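Local coordinates for protein transaminase (Bacillus megaterium, PDB 5G0A) that probably transfers amino groups between amines and carbonyl compounds with S selectivity, using pyridoxal-5'-phosphate as cofactor, at residues S366-L371 and L386-D391; N439-G444 and D459-A464. One frame throughout, in Å; residues are numbered along the deposited sequence.

Interaction 1: S366-L371 and L386-D391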
ATOM      1  N   SER B 366     -13.385  -1.078  46.787  1.00 38.69           N
ATOM      2  CA  SER B 366     -14.252  -0.634  47.900  1.00 40.95           C
ATOM      3  C   SER B 366     -14.428   0.891  47.954  1.00 42.81           C
ATOM      4  O   SER B 366     -15.506   1.392  48.291  1.00 44.51           O
ATOM      5  CB  SER B 366     -13.738  -1.167  49.242  1.00 40.13           C
ATOM      6  OG  SER B 366     -12.601  -0.445  49.699  1.00 43.06           O
ATOM      7  N   LYS B 367     -13.368   1.630  47.626  1.00 41.70           N
ATOM      8  CA  LYS B 367     -13.438   3.089  47.615  1.00 40.40           C
ATOM      9  C   LYS B 367     -14.294   3.597  46.462  1.00 39.60           C
ATOM     10  O   LYS B 367     -15.067   4.547  46.630  1.00 42.38           O
ATOM     11  CB  LYS B 367     -12.032   3.714  47.561  1.00 40.55           C
ATOM     12  CG  LYS B 367     -11.100   3.327  48.709  1.00 40.58           C
ATOM     13  CD  LYS B 367     -11.453   3.997  50.029  1.00 43.57           C
ATOM     14  CE  LYS B 367     -11.350   5.513  49.932  1.00 43.36           C
ATOM     15  NZ  LYS B 367     -11.315   6.126  51.289  1.00 44.39           N
ATOM     16  N   LEU B 368     -14.160   2.978  45.287  1.00 39.60           N
ATOM     17  CA  LEU B 368     -14.992   3.356  44.131  1.00 37.30           C
ATOM     18  C   LEU B 368     -16.464   2.991  44.337  1.00 38.08           C
ATOM     19  O   LEU B 368     -17.345   3.746  43.937  1.00 38.16           O
ATOM     20  CB  LEU B 368     -14.454   2.761  42.819  1.00 36.40           C
ATOM     21  CG  LEU B 368     -13.117   3.330  42.325  1.00 36.18           C
ATOM     22  CD1 LEU B 368     -12.580   2.509  41.162  1.00 36.60           C
ATOM     23  CD2 LEU B 368     -13.237   4.795  41.930  1.00 37.96           C
ATOM     24  N   GLU B 369     -16.727   1.838  44.944  1.00 40.86           N
ATOM     25  CA  GLU B 369     -18.107   1.483  45.327  1.00 44.45           C
ATOM     26  C   GLU B 369     -18.754   2.616  46.130  1.00 43.93           C
ATOM     27  O   GLU B 369     -19.865   3.049  45.820  1.00 43.87           O
ATOM     28  CB  GLU B 369     -18.145   0.191  46.138  1.00 47.83           C
ATOM     29  CG  GLU B 369     -18.063  -1.083  45.316  1.00 51.80           C
ATOM     30  CD  GLU B 369     -18.065  -2.329  46.185  1.00 55.92           C
ATOM     31  OE1 GLU B 369     -18.212  -2.194  47.419  1.00 59.63           O
ATOM     32  OE2 GLU B 369     -17.919  -3.446  45.640  1.00 59.17           O
ATOM     33  N   LEU B 370     -18.040   3.114  47.136  1.00 44.37           N
ATOM     34  CA  LEU B 370     -18.547   4.199  47.984  1.00 45.54           C
ATOM     35  C   LEU B 370     -18.761   5.505  47.217  1.00 47.36           C
ATOM     36  O   LEU B 370     -19.767   6.188  47.425  1.00 45.57           O
ATOM     37  CB  LEU B 370     -17.640   4.418  49.200  1.00 47.50           C
ATOM     38  CG  LEU B 370     -17.588   3.312  50.260  1.00 50.13           C
ATOM     39  CD1 LEU B 370     -16.347   3.464  51.133  1.00 51.06           C
ATOM     40  CD2 LEU B 370     -18.856   3.284  51.113  1.00 52.39           C
ATOM     41  N   LEU B 371     -17.828   5.842  46.323  1.00 43.92           N
ATOM     42  CA  LEU B 371     -17.988   7.001  45.445  1.00 44.41           C
ATOM     43  C   LEU B 371     -19.181   6.875  44.503  1.00 44.55           C
ATOM     44  O   LEU B 371     -19.890   7.854  44.265  1.00 43.47           O
ATOM     45  CB  LEU B 371     -16.706   7.275  44.636  1.00 43.18           C
ATOM     46  CG  LEU B 371     -15.580   7.978  45.401  1.00 45.71           C
ATOM     47  CD1 LEU B 371     -14.327   8.123  44.539  1.00 42.40           C
ATOM     48  CD2 LEU B 371     -16.045   9.338  45.898  1.00 44.00           C
ATOM     49  N   LEU B 386      -3.649  -1.961  39.903  1.00 27.74           N
ATOM     50  CA  LEU B 386      -3.586  -0.508  39.790  1.00 28.42           C
ATOM     51  C   LEU B 386      -3.947  -0.011  38.373  1.00 28.38           C
ATOM     52  O   LEU B 386      -3.243   0.823  37.785  1.00 27.70           O
ATOM     53  CB  LEU B 386      -2.185  -0.007  40.191  1.00 29.57           C
ATOM     54  CG  LEU B 386      -1.869   0.158  41.693  1.00 30.77           C
ATOM     55  CD1 LEU B 386      -2.778   1.180  42.357  1.00 31.80           C
ATOM     56  CD2 LEU B 386      -1.903  -1.182  42.430  1.00 31.03           C
ATOM     57  N   LEU B 387      -5.056  -0.510  37.834  1.00 28.73           N
ATOM     58  CA  LEU B 387      -5.549  -0.048  36.542  1.00 31.44           C
ATOM     59  C   LEU B 387      -7.081  -0.027  36.584  1.00 32.36           C
ATOM     60  O   LEU B 387      -7.725  -1.081  36.586  1.00 31.06           O
ATOM     61  CB  LEU B 387      -5.048  -0.967  35.416  1.00 29.63           C
ATOM     62  CG  LEU B 387      -5.375  -0.532  33.966  1.00 31.82           C
ATOM     63  CD1 LEU B 387      -4.733   0.808  33.607  1.00 32.39           C
ATOM     64  CD2 LEU B 387      -4.946  -1.613  32.993  1.00 30.28           C
ATOM     65  N   TRP B 388      -7.648   1.170  36.635  1.00 33.05           N
ATOM     66  CA  TRP B 388      -9.093   1.315  36.826  1.00 37.68           C
ATOM     67  C   TRP B 388      -9.702   2.219  35.767  1.00 39.45           C
ATOM     68  O   TRP B 388      -9.123   3.244  35.397  1.00 39.81           O
ATOM     69  CB  TRP B 388      -9.417   1.767  38.278  1.00 35.09           C
ATOM     70  CG  TRP B 388      -9.066   0.669  39.253  1.00 34.88           C
ATOM     71  CD1 TRP B 388      -7.855   0.440  39.833  1.00 34.32           C
ATOM     72  CD2 TRP B 388      -9.929  -0.378  39.704  1.00 34.05           C
ATOM     73  NE1 TRP B 388      -7.908  -0.692  40.609  1.00 33.45           N
ATOM     74  CE2 TRP B 388      -9.175  -1.206  40.552  1.00 33.79           C
ATOM     75  CE3 TRP B 388     -11.276  -0.689  39.481  1.00 36.32           C
ATOM     76  CZ2 TRP B 388      -9.717  -2.329  41.174  1.00 34.43           C
ATOM     77  CZ3 TRP B 388     -11.808  -1.804  40.087  1.00 37.00           C
ATOM     78  CH2 TRP B 388     -11.038  -2.606  40.925  1.00 34.65           C
ATOM     79  N   ILE B 389     -10.850   1.802  35.237  1.00 38.83           N
ATOM     80  CA  ILE B 389     -11.643   2.674  34.399  1.00 36.86           C
ATOM     81  C   ILE B 389     -12.862   3.084  35.204  1.00 35.50           C
ATOM     82  O   ILE B 389     -13.402   2.273  35.949  1.00 35.89           O
ATOM     83  CB  ILE B 389     -12.141   1.996  33.097  1.00 41.06           C
ATOM     84  CG1 ILE B 389     -12.869   0.685  33.404  1.00 44.06           C
ATOM     85  CG2 ILE B 389     -11.005   1.787  32.105  1.00 43.55           C
ATOM     86  CD1 ILE B 389     -14.118   0.480  32.570  1.00 48.62           C
ATOM     87  N   VAL B 390     -13.264   4.340  35.053  1.00 33.53           N
ATOM     88  CA  VAL B 390     -14.496   4.852  35.638  1.00 34.71           C
ATOM     89  C   VAL B 390     -15.257   5.554  34.520  1.00 37.80           C
ATOM     90  O   VAL B 390     -14.789   6.561  33.955  1.00 35.99           O
ATOM     91  CB  VAL B 390     -14.247   5.851  36.796  1.00 35.04           C
ATOM     92  CG1 VAL B 390     -15.577   6.315  37.397  1.00 36.54           C
ATOM     93  CG2 VAL B 390     -13.360   5.246  37.882  1.00 35.29           C
ATOM     94  N   ASP B 391     -16.429   5.013  34.192  1.00 40.98           N
ATOM     95  CA  ASP B 391     -17.268   5.604  33.161  1.00 40.70           C
ATOM     96  C   ASP B 391     -18.024   6.791  33.746  1.00 41.34           C
ATOM     97  O   ASP B 391     -18.794   6.645  34.700  1.00 43.58           O
ATOM     98  CB  ASP B 391     -18.247   4.574  32.577  1.00 42.03           C
ATOM     99  CG  ASP B 391     -17.551   3.346  32.016  1.00 45.54           C
ATOM    100  OD1 ASP B 391     -16.504   3.490  31.352  1.00 48.76           O
ATOM    101  OD2 ASP B 391     -18.074   2.228  32.220  1.00 44.65           O
TER
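Leu368 points from helix 353-374 at the sheet and divides its two methyls between Trp388 and Val390, which stand two residues apart on strand 387-392, both with their CB directed toward the helix. The CD1 branch meets the benzene half of the indole: Leu368 CD1 lies 3.8 Å from Trp388 CE3 and 4.2 Å from Trp388 CD2, the fused carbon next to it. The methyl comes to the indole obliquely, and the two side chains pass at a slant. The CD2 branch instead approaches Val390 tip to tip, with Leu368 CD2 4.1 Å from Val390 CG2. With CG of Leu368 anti to its carbonyl carbon (chi1 -68°), the two methyls of the fork diverge, CD1 to Trp388 and CD2 to Val390. Trp388 NE1 donates to Gly385 O in the turn before the strand, which helps fix the rotation of the indole and satisfies its N-H. Ile364 and Arg365, further back on the same helix, touch the Trp388 side chain as well, and Phe381 of the neighbouring strand 378-384 lies against Leu368. This is helix-on-sheet packing in the small C-terminal part of a class-III aminotransferase. No hydrogen bond or salt bridge spans the two segments; the buried contact depends on hydrocarbon fit and dispersion.

Interaction 2: N439-G444 and D459-A464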
ATOM      1  N   ASN B 439     -14.855  10.620  28.234  1.00 37.32           N
ATOM      2  CA  ASN B 439     -15.878  10.163  29.194  1.00 38.93           C
ATOM      3  C   ASN B 439     -15.412   9.088  30.160  1.00 38.38           C
ATOM      4  O   ASN B 439     -16.234   8.456  30.825  1.00 37.44           O
ATOM      5  CB  ASN B 439     -17.101   9.594  28.456  1.00 38.14           C
ATOM      6  CG  ASN B 439     -17.643  10.532  27.409  1.00 39.30           C
ATOM      7  OD1 ASN B 439     -17.987  11.677  27.704  1.00 41.64           O
ATOM      8  ND2 ASN B 439     -17.727  10.050  26.171  1.00 41.53           N
ATOM      9  N   THR B 440     -14.104   8.853  30.235  1.00 36.95           N
ATOM     10  CA  THR B 440     -13.632   7.683  30.945  1.00 34.63           C
ATOM     11  C   THR B 440     -12.367   8.018  31.687  1.00 36.60           C
ATOM     12  O   THR B 440     -11.386   8.435  31.089  1.00 34.57           O
ATOM     13  CB  THR B 440     -13.334   6.515  29.976  1.00 36.21           C
ATOM     14  OG1 THR B 440     -14.387   6.416  28.997  1.00 38.42           O
ATOM     15  CG2 THR B 440     -13.195   5.194  30.743  1.00 34.18           C
ATOM     16  N   MET B 441     -12.406   7.844  32.993  1.00 34.89           N
ATOM     17  CA  MET B 441     -11.219   7.972  33.808  1.00 37.19           C
ATOM     18  C   MET B 441     -10.358   6.746  33.648  1.00 33.00           C
ATOM     19  O   MET B 441     -10.879   5.650  33.500  1.00 30.82           O
ATOM     20  CB  MET B 441     -11.657   8.054  35.238  1.00 40.65           C
ATOM     21  CG  MET B 441     -12.792   9.032  35.343  1.00 44.61           C
ATOM     22  SD  MET B 441     -12.109  10.521  36.018  1.00 49.30           S
ATOM     23  CE  MET B 441     -12.227   9.903  37.687  1.00 42.28           C
ATOM     24  N   ARG B 442      -9.043   6.952  33.734  1.00 32.98           N
ATOM     25  CA  ARG B 442      -8.066   5.879  33.654  1.00 33.92           C
ATOM     26  C   ARG B 442      -7.094   6.137  34.802  1.00 32.79           C
ATOM     27  O   ARG B 442      -6.265   7.050  34.745  1.00 32.02           O
ATOM     28  CB  ARG B 442      -7.326   5.907  32.308  1.00 33.02           C
ATOM     29  CG  ARG B 442      -6.696   4.570  31.922  1.00 36.66           C
ATOM     30  CD  ARG B 442      -7.771   3.723  31.257  1.00 42.29           C
ATOM     31  NE  ARG B 442      -7.396   2.401  30.748  1.00 39.07           N
ATOM     32  CZ  ARG B 442      -7.571   1.265  31.419  1.00 39.66           C
ATOM     33  NH1 ARG B 442      -8.038   1.289  32.671  1.00 39.84           N
ATOM     34  NH2 ARG B 442      -7.275   0.103  30.848  1.00 39.13           N
ATOM     35  N   ILE B 443      -7.222   5.328  35.841  1.00 32.58           N
ATOM     36  CA  ILE B 443      -6.571   5.607  37.116  1.00 31.38           C
ATOM     37  C   ILE B 443      -5.491   4.584  37.355  1.00 31.59           C
ATOM     38  O   ILE B 443      -5.742   3.394  37.227  1.00 28.25           O
ATOM     39  CB  ILE B 443      -7.612   5.576  38.265  1.00 33.02           C
ATOM     40  CG1 ILE B 443      -8.648   6.688  38.051  1.00 32.41           C
ATOM     41  CG2 ILE B 443      -6.936   5.747  39.631  1.00 33.66           C
ATOM     42  CD1 ILE B 443      -9.892   6.551  38.896  1.00 35.17           C
ATOM     43  N   GLY B 444      -4.293   5.050  37.723  1.00 32.41           N
ATOM     44  CA  GLY B 444      -3.196   4.152  38.061  1.00 33.03           C
ATOM     45  C   GLY B 444      -2.190   4.808  38.988  1.00 30.26           C
ATOM     46  O   GLY B 444      -2.009   6.010  38.944  1.00 32.64           O
ATOM     47  N   ASP B 459     -10.419  11.085  47.772  1.00 40.49           N
ATOM     48  CA  ASP B 459     -10.913  12.367  48.279  1.00 42.93           C
ATOM     49  C   ASP B 459     -10.941  13.459  47.215  1.00 41.70           C
ATOM     50  O   ASP B 459     -11.945  14.160  47.066  1.00 39.88           O
ATOM     51  CB  ASP B 459     -10.081  12.827  49.479  1.00 48.19           C
ATOM     52  CG  ASP B 459     -10.710  12.452  50.801  1.00 55.33           C
ATOM     53  OD1 ASP B 459     -11.771  13.025  51.133  1.00 62.44           O
ATOM     54  OD2 ASP B 459     -10.140  11.601  51.518  1.00 54.85           O
ATOM     55  N   ALA B 460      -9.844  13.604  46.468  1.00 38.41           N
ATOM     56  CA  ALA B 460      -9.760  14.631  45.436  1.00 39.89           C
ATOM     57  C   ALA B 460     -10.772  14.383  44.334  1.00 39.63           C
ATOM     58  O   ALA B 460     -11.321  15.327  43.781  1.00 41.13           O
ATOM     59  CB  ALA B 460      -8.349  14.707  44.856  1.00 40.44           C
ATOM     60  N   LEU B 461     -11.004  13.108  44.025  1.00 39.83           N
ATOM     61  CA  LEU B 461     -12.002  12.701  43.046  1.00 39.67           C
ATOM     62  C   LEU B 461     -13.414  13.034  43.563  1.00 41.86           C
ATOM     63  O   LEU B 461     -14.254  13.509  42.804  1.00 41.66           O
ATOM     64  CB  LEU B 461     -11.869  11.201  42.750  1.00 39.66           C
ATOM     65  CG  LEU B 461     -12.830  10.565  41.741  1.00 38.89           C
ATOM     66  CD1 LEU B 461     -12.892  11.387  40.462  1.00 41.34           C
ATOM     67  CD2 LEU B 461     -12.421   9.126  41.456  1.00 40.08           C
ATOM     68  N   ASP B 462     -13.643  12.779  44.851  1.00 41.47           N
ATOM     69  CA  ASP B 462     -14.915  13.080  45.530  1.00 42.78           C
ATOM     70  C   ASP B 462     -15.232  14.565  45.302  1.00 44.76           C
ATOM     71  O   ASP B 462     -16.262  14.907  44.719  1.00 47.86           O
ATOM     72  CB  ASP B 462     -14.776  12.749  47.024  1.00 42.35           C
ATOM     73  CG  ASP B 462     -16.125  12.601  47.762  1.00 43.24           C
ATOM     74  OD1 ASP B 462     -17.210  12.692  47.147  1.00 41.70           O
ATOM     75  OD2 ASP B 462     -16.070  12.370  48.986  1.00 42.02           O
ATOM     76  N   TYR B 463     -14.309  15.428  45.721  1.00 46.48           N
ATOM     77  CA  TYR B 463     -14.352  16.868  45.446  1.00 46.21           C
ATOM     78  C   TYR B 463     -14.609  17.214  43.973  1.00 48.45           C
ATOM     79  O   TYR B 463     -15.397  18.116  43.670  1.00 48.59           O
ATOM     80  CB  TYR B 463     -13.044  17.521  45.923  1.00 47.69           C
ATOM     81  CG  TYR B 463     -12.929  18.993  45.614  1.00 48.01           C
ATOM     82  CD1 TYR B 463     -13.586  19.940  46.402  1.00 51.10           C
ATOM     83  CD2 TYR B 463     -12.158  19.448  44.541  1.00 46.36           C
ATOM     84  CE1 TYR B 463     -13.490  21.293  46.120  1.00 49.50           C
ATOM     85  CE2 TYR B 463     -12.055  20.799  44.257  1.00 47.52           C
ATOM     86  CZ  TYR B 463     -12.719  21.715  45.052  1.00 48.47           C
ATOM     87  OH  TYR B 463     -12.634  23.056  44.779  1.00 47.57           O
ATOM     88  N   ALA B 464     -13.935  16.507  43.064  1.00 45.39           N
ATOM     89  CA  ALA B 464     -14.050  16.754  41.625  1.00 45.46           C
ATOM     90  C   ALA B 464     -15.447  16.436  41.084  1.00 44.78           C
ATOM     91  O   ALA B 464     -16.020  17.212  40.308  1.00 45.24           O
ATOM     92  CB  ALA B 464     -12.995  15.949  40.864  1.00 43.29           C
TER
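The strand 440-443 and the helix through 459-464 face each other across side chains alone, their backbones coming nearest at Met441 and Leu461, whose CA atoms are 10.4 Å apart. Leu461 bridges this gap with Met441 and Ile443, which project from the same side of the strand. Met441 and Leu461 reach for each other end on: Met441 CE sits 3.2 Å from Leu461 CD1 and 3.9 Å from Leu461 CD2, and the thioether methyl faces the fork of the leucine. As modelled, bends at chi2 (-103°) and chi3 bring the end of the methionine to the leucine, but the first distance is shorter than normal carbon contact and leaves the methyl's exact place doubtful. Leu461 extends with CG anti to the backbone N (chi1 180°), which carries its methyls out from the helix. Ile443 makes a looser approach, its CD1 4.4 Å from Leu461 CD2. Ile422 of helix 418-427 touches both Met441 and Leu461, and Leu371 of helix 353-374 also packs on Leu461, placing the leucine among elements of the small C-terminal part of the fold. The join is wholly apolar: a flexible thioether and branched methyls pack between the outer strand of the chain's three-stranded sheet and helices 418-427 and 451-468, fitted by shape and not by directional bonds.

Overall arrangement
Interactions 1 and 2, centred about 8 Å apart, join two helices to the same face of one antiparallel sheet, whose strands 387-392 and 440-443 are neighbours. Probable backbone hydrogen bonds link them: Trp388 O to Ile443 N and Val390 O to Met441 N, each 2.9 Å. The apolar layer is continuous as well: Val390 CG2 lies 3.8 Å from Ile443 CD1, and Leu368 CD2 lies 4.4 Å from Leu461 CD2, between the two helices. On the sheet's other face, Leu387 and Ile389 pack on Arg442. Leu387 also touches Leu272, a residue of the pyridoxal-5'-phosphate pocket, consistent with that face being turned toward the cofactor side.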